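PDB 1SR4: cytolethal distending toxin protein C from Haemophilus ducreyi, which probably helps the tripartite genotoxin engage cells as a lectin-like subunit, joined with CdtA and the DNase I-like CdtB. Local coordinates for residues Phe68-Ala73 with Lys82-Cys87; Asp122-Glu127 with Tyr142-Leu147. All coordinates share one frame; numbering follows the deposited sequence.

Interaction 1. Residues Phe68-Ala73 with Lys82-Cys87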
loop_
_atom_site.group_PDB
_atom_site.type_symbol
_atom_site.label_atom_id
_atom_site.label_comp_id
_atom_site.label_asym_id
_atom_site.label_seq_id
_atom_site.Cartn_x
_atom_site.Cartn_y
_atom_site.Cartn_z
ATOM N N PHE C 68 -2.781 12.332 -15.902
ATOM C CA PHE C 68 -3.688 12.657 -14.815
ATOM C C PHE C 68 -4.933 13.143 -15.556
ATOM O O PHE C 68 -4.929 14.216 -16.159
ATOM C CB PHE C 68 -3.085 13.754 -13.939
ATOM C CG PHE C 68 -1.755 13.373 -13.335
ATOM C CD1 PHE C 68 -1.677 12.394 -12.351
ATOM C CD2 PHE C 68 -0.572 13.941 -13.807
ATOM C CE1 PHE C 68 -0.435 11.982 -11.845
ATOM C CE2 PHE C 68 0.668 13.532 -13.306
ATOM C CZ PHE C 68 0.733 12.554 -12.328
ATOM N N LYS C 69 -5.991 12.338 -15.510
ATOM C CA LYS C 69 -7.237 12.633 -16.212
ATOM C C LYS C 69 -8.350 13.215 -15.353
ATOM O O LYS C 69 -8.558 12.814 -14.207
ATOM C CB LYS C 69 -7.736 11.352 -16.894
ATOM C CG LYS C 69 -9.042 11.486 -17.673
ATOM C CD LYS C 69 -9.528 10.111 -18.130
ATOM C CE LYS C 69 -10.953 10.164 -18.697
ATOM N NZ LYS C 69 -11.908 10.760 -17.715
ATOM N N VAL C 70 -9.071 14.160 -15.938
ATOM C CA VAL C 70 -10.189 14.820 -15.288
ATOM C C VAL C 70 -11.338 13.825 -15.191
ATOM O O VAL C 70 -11.579 13.042 -16.112
ATOM C CB VAL C 70 -10.675 16.048 -16.114
ATOM C CG1 VAL C 70 -11.942 16.640 -15.503
ATOM C CG2 VAL C 70 -9.570 17.110 -16.163
ATOM N N VAL C 71 -12.045 13.854 -14.076
ATOM C CA VAL C 71 -13.175 12.957 -13.910
ATOM C C VAL C 71 -14.291 13.355 -14.885
ATOM O O VAL C 71 -14.687 14.517 -14.936
ATOM C CB VAL C 71 -13.739 13.041 -12.476
ATOM C CG1 VAL C 71 -15.013 12.205 -12.359
ATOM C CG2 VAL C 71 -12.681 12.551 -11.471
ATOM N N GLY C 72 -14.784 12.392 -15.656
ATOM C CA GLY C 72 -15.873 12.664 -16.587
ATOM C C GLY C 72 -15.553 13.408 -17.885
ATOM O O GLY C 72 -16.475 13.792 -18.614
ATOM N N ALA C 73 -14.274 13.606 -18.198
ATOM C CA ALA C 73 -13.911 14.306 -19.431
ATOM C C ALA C 73 -12.604 13.787 -20.021
ATOM O O ALA C 73 -11.734 13.279 -19.302
ATOM C CB ALA C 73 -13.793 15.796 -19.166
ATOM N N LYS C 82 -5.474 26.538 -19.071
ATOM C CA LYS C 82 -5.758 26.699 -17.661
ATOM C C LYS C 82 -5.365 25.494 -16.811
ATOM O O LYS C 82 -5.848 25.356 -15.688
ATOM C CB LYS C 82 -7.246 27.001 -17.460
ATOM C CG LYS C 82 -7.757 28.173 -18.286
ATOM C CD LYS C 82 -6.987 29.450 -17.980
ATOM C CE LYS C 82 -7.186 29.881 -16.531
ATOM N NZ LYS C 82 -6.304 31.032 -16.169
ATOM N N GLY C 83 -4.503 24.622 -17.339
ATOM C CA GLY C 83 -4.081 23.472 -16.555
ATOM C C GLY C 83 -4.382 22.100 -17.131
ATOM O O GLY C 83 -3.955 21.096 -16.565
ATOM N N THR C 84 -5.127 22.046 -18.231
ATOM C CA THR C 84 -5.452 20.783 -18.893
ATOM C C THR C 84 -5.558 20.977 -20.400
ATOM O O THR C 84 -5.696 22.101 -20.887
ATOM C CB THR C 84 -6.835 20.207 -18.476
ATOM O OG1 THR C 84 -7.854 21.156 -18.810
ATOM C CG2 THR C 84 -6.887 19.887 -16.984
ATOM N N THR C 85 -5.489 19.870 -21.126
ATOM C CA THR C 85 -5.666 19.888 -22.565
ATOM C C THR C 85 -6.151 18.486 -22.930
ATOM O O THR C 85 -6.255 17.611 -22.055
ATOM C CB THR C 85 -4.351 20.271 -23.341
ATOM O OG1 THR C 85 -4.666 20.454 -24.729
ATOM C CG2 THR C 85 -3.291 19.171 -23.240
ATOM N N ASP C 86 -6.478 18.277 -24.202
ATOM C CA ASP C 86 -6.947 16.982 -24.682
ATOM C C ASP C 86 -5.935 15.887 -24.333
ATOM O O ASP C 86 -4.726 16.056 -24.543
ATOM C CB ASP C 86 -7.141 17.035 -26.196
ATOM C CG ASP C 86 -7.885 15.827 -26.732
ATOM O OD1 ASP C 86 -7.420 14.679 -26.525
ATOM O OD2 ASP C 86 -8.947 16.029 -27.368
ATOM N N CYS C 87 -6.427 14.761 -23.819
ATOM C CA CYS C 87 -5.542 13.672 -23.424
ATOM C C CYS C 87 -4.737 13.099 -24.586
ATOM O O CYS C 87 -3.651 12.551 -24.377
ATOM C CB CYS C 87 -6.331 12.562 -22.706
ATOM S SG CYS C 87 -7.021 13.025 -21.067
#

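Interaction 2. Residues Asp122-Glu127 with Tyr142-Leu147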
loop_
_atom_site.group_PDB
_atom_site.type_symbol
_atom_site.label_atom_id
_atom_site.label_comp_id
_atom_site.label_asym_id
_atom_site.label_seq_id
_atom_site.Cartn_x
_atom_site.Cartn_y
_atom_site.Cartn_z
ATOM N N ASP C 122 0.881 28.433 -5.165
ATOM C CA ASP C 122 0.471 28.557 -6.545
ATOM C C ASP C 122 1.615 28.712 -7.573
ATOM O O ASP C 122 1.446 29.345 -8.617
ATOM C CB ASP C 122 -0.534 29.713 -6.597
ATOM C CG ASP C 122 -1.621 29.572 -5.517
ATOM O OD1 ASP C 122 -2.407 28.604 -5.591
ATOM O OD2 ASP C 122 -1.684 30.397 -4.579
ATOM N N ASP C 123 2.771 28.117 -7.261
ATOM C CA ASP C 123 3.947 28.107 -8.144
ATOM C C ASP C 123 4.016 26.677 -8.683
ATOM O O ASP C 123 4.001 25.721 -7.916
ATOM C CB ASP C 123 5.238 28.405 -7.361
ATOM C CG ASP C 123 6.512 28.078 -8.160
ATOM O OD1 ASP C 123 6.791 28.770 -9.160
ATOM O OD2 ASP C 123 7.242 27.125 -7.793
ATOM N N LEU C 124 4.071 26.528 -9.994
ATOM C CA LEU C 124 4.129 25.202 -10.581
ATOM C C LEU C 124 4.849 25.305 -11.906
ATOM O O LEU C 124 4.356 25.933 -12.833
ATOM C CB LEU C 124 2.716 24.656 -10.805
ATOM C CG LEU C 124 2.586 23.175 -11.175
ATOM C CD1 LEU C 124 3.054 22.326 -10.005
ATOM C CD2 LEU C 124 1.134 22.828 -11.503
ATOM N N LYS C 125 6.021 24.693 -11.997
ATOM C CA LYS C 125 6.757 24.747 -13.240
ATOM C C LYS C 125 7.457 23.447 -13.561
ATOM O O LYS C 125 7.578 22.564 -12.712
ATOM C CB LYS C 125 7.757 25.900 -13.217
ATOM C CG LYS C 125 8.493 26.066 -11.913
ATOM C CD LYS C 125 9.132 27.457 -11.828
ATOM C CE LYS C 125 8.081 28.560 -11.943
ATOM N NZ LYS C 125 8.663 29.936 -11.857
ATOM N N LEU C 126 7.893 23.354 -14.810
ATOM C CA LEU C 126 8.579 22.191 -15.338
ATOM C C LEU C 126 9.991 22.666 -15.652
ATOM O O LEU C 126 10.207 23.396 -16.625
ATOM C CB LEU C 126 7.857 21.740 -16.604
ATOM C CG LEU C 126 8.175 20.408 -17.266
ATOM C CD1 LEU C 126 7.824 19.259 -16.343
ATOM C CD2 LEU C 126 7.374 20.323 -18.559
ATOM N N GLU C 127 10.950 22.270 -14.824
ATOM C CA GLU C 127 12.329 22.719 -15.019
ATOM C C GLU C 127 13.371 21.623 -15.180
ATOM O O GLU C 127 13.186 20.491 -14.723
ATOM C CB GLU C 127 12.743 23.614 -13.854
ATOM C CG GLU C 127 12.584 22.974 -12.487
ATOM C CD GLU C 127 12.988 23.908 -11.341
ATOM O OE1 GLU C 127 14.166 24.333 -11.294
ATOM O OE2 GLU C 127 12.133 24.212 -10.485
ATOM N N TYR C 142 10.497 19.357 -5.060
ATOM C CA TYR C 142 10.464 18.382 -6.152
ATOM C C TYR C 142 9.567 17.200 -5.863
ATOM O O TYR C 142 9.385 16.350 -6.724
ATOM C CB TYR C 142 11.864 17.798 -6.376
ATOM C CG TYR C 142 12.863 18.766 -6.925
ATOM C CD1 TYR C 142 13.209 18.736 -8.269
ATOM C CD2 TYR C 142 13.428 19.734 -6.111
ATOM C CE1 TYR C 142 14.102 19.661 -8.803
ATOM C CE2 TYR C 142 14.322 20.664 -6.624
ATOM C CZ TYR C 142 14.652 20.620 -7.970
ATOM O OH TYR C 142 15.533 21.533 -8.482
ATOM N N GLN C 143 9.029 17.147 -4.647
ATOM C CA GLN C 143 8.231 16.019 -4.191
ATOM C C GLN C 143 6.734 16.174 -4.257
ATOM O O GLN C 143 6.193 17.219 -3.922
ATOM C CB GLN C 143 8.626 15.687 -2.758
ATOM C CG GLN C 143 10.123 15.404 -2.559
ATOM C CD GLN C 143 10.407 15.039 -1.121
ATOM O OE1 GLN C 143 9.599 14.361 -0.480
ATOM N NE2 GLN C 143 11.557 15.464 -0.606
ATOM N N TRP C 144 6.078 15.088 -4.642
ATOM C CA TRP C 144 4.637 15.046 -4.792
ATOM C C TRP C 144 3.989 13.877 -4.060
ATOM O O TRP C 144 4.543 12.777 -4.001
ATOM C CB TRP C 144 4.316 14.952 -6.284
ATOM C CG TRP C 144 4.824 16.165 -6.989
ATOM C CD1 TRP C 144 6.083 16.373 -7.480
ATOM C CD2 TRP C 144 4.131 17.403 -7.119
ATOM N NE1 TRP C 144 6.217 17.682 -7.897
ATOM C CE2 TRP C 144 5.033 18.335 -7.685
ATOM C CE3 TRP C 144 2.831 17.820 -6.802
ATOM C CZ2 TRP C 144 4.674 19.667 -7.941
ATOM C CZ3 TRP C 144 2.474 19.142 -7.052
ATOM C CH2 TRP C 144 3.394 20.049 -7.616
ATOM N N GLY C 145 2.806 14.117 -3.511
ATOM C CA GLY C 145 2.093 13.043 -2.844
ATOM C C GLY C 145 0.934 12.622 -3.731
ATOM O O GLY C 145 0.183 13.475 -4.203
ATOM N N ILE C 146 0.820 11.327 -4.012
ATOM C CA ILE C 146 -0.293 10.801 -4.810
ATOM C C ILE C 146 -1.177 10.298 -3.676
ATOM O O ILE C 146 -0.972 9.206 -3.154
ATOM C CB ILE C 146 0.159 9.629 -5.722
ATOM C CG1 ILE C 146 1.015 10.148 -6.889
ATOM C CG2 ILE C 146 -1.062 8.962 -6.378
ATOM C CD1 ILE C 146 2.201 10.950 -6.472
ATOM N N LEU C 147 -2.153 11.112 -3.303
ATOM C CA LEU C 147 -2.987 10.838 -2.135
ATOM C C LEU C 147 -4.479 10.638 -2.366
ATOM O O LEU C 147 -4.981 10.830 -3.474
ATOM C CB LEU C 147 -2.782 11.997 -1.138
ATOM C CG LEU C 147 -1.331 12.200 -0.655
ATOM C CD1 LEU C 147 -1.123 13.593 -0.073
ATOM C CD2 LEU C 147 -1.000 11.144 0.393
#

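Interaction 1. Residues Phe68-Ala73 with Lys82-Cys87
With CG2 of V70 set anti to its carbonyl carbon (chi1 174° for CG1) and CG2 of T84 turned the same way about its own first torsion, two methyl groups are brought into contact between segments 68-73 and 82-87. V70 CG2 lies 3.9 Å from T84 CG2, and the two side chains cross at about a right angle, so the touch is a local one between methyls. The same rotation of T84 leaves OG1 between the backbone N and the carbonyl carbon, where it makes a weak hydrogen bond to D34 OD2. W46 of strand 46-50 packs against both V70 and T84 and adds an aromatic neighbour to the pair.

The second touch is looser: K69 CG passes 4.2 Å from C87 SG, the sulfur that forms the disulfide with C76. From there the lysine runs on in a nearly straight chain, bending only at its last torsion (-56°), which turns the ammonium back over the type II turn V70-A73. K69 NZ donates to V70 O at 2.8 Å, almost in line with the carbonyl bond (165°), and to A73 O at 3.0 Å, approaching from above that carbonyl's plane. A salt bridge to E47 is its third polar partner. The backbone bond closing the turn, A73 N to V70 O, is weak at 3.5 Å, so two lysine bonds supplement a weak closing bond; G72 occupies the turn's third position with a positive phi.

Between the two segments themselves the chemistry is purely van der Waals, while polar and covalent links run to neighbouring residues. The placing of the segments therefore probably rests more on the C76-C87 disulfide, the C87-A74 backbone bond and packing on W46 than on the direct touch.

Interaction 2. Residues Asp122-Glu127 with Tyr142-Leu147
Apolar packing carries this contact: L124 CD1 meets the six-membered ring of W144, 3.3 Å from CH2 and 3.7 Å from CZ2. The methyl comes in obliquely at the outer corner of the indole. Having CG anti to the backbone N (chi1 -169°) extends the leucine from its loop toward that corner, and I116 of strand 115-117 packs against the same leucine.

Two polar atoms, W144 NE1 and E127 OE2, find their partners outside the pair of segments. W144 NE1 donates to the backbone carbonyl of I116, which anchors the buried indole to the strand beside L124. E127 and Y142 merely come near each other, OE1 and OH standing 4.2 Å apart with carboxylate and ring planes at 37°; the glutamate is instead bonded through OE2 to T117. Within segment 122-127, K125 NZ and D123 OD1 form a long salt bridge of 3.5 Å.

Backbone pairing also lies outside the contact, joining 125-127 to 115-117 and W144 to F105. A tryptophan thus fastens a two-stranded hairpin to the later strand 144-147, as suits the hairpin-rich beta-trefoil of the ricin-like lectin family to which CdtC belongs.

From the N terminus, the chain first lays down strands 19-24 and 46-50, then 64-69, from whose end interaction 1 starts. That contact closes over the 75-77 strand and the loop after it, tying the edge of the small 75-77/84-86 hairpin to the six-stranded sheet. Helix 90-93 and strands 95-99, 105-109 and 115-117 follow before interaction 2 opens; it closes a loop of 14 residues, joining the 115-117/125-127 hairpin to final strand 144-147. The two loops are in series, neither nested nor crossed. Their centres lie about 17 Å apart and their nearest atoms about 5 Å, without touching, yet both reach the same sheet.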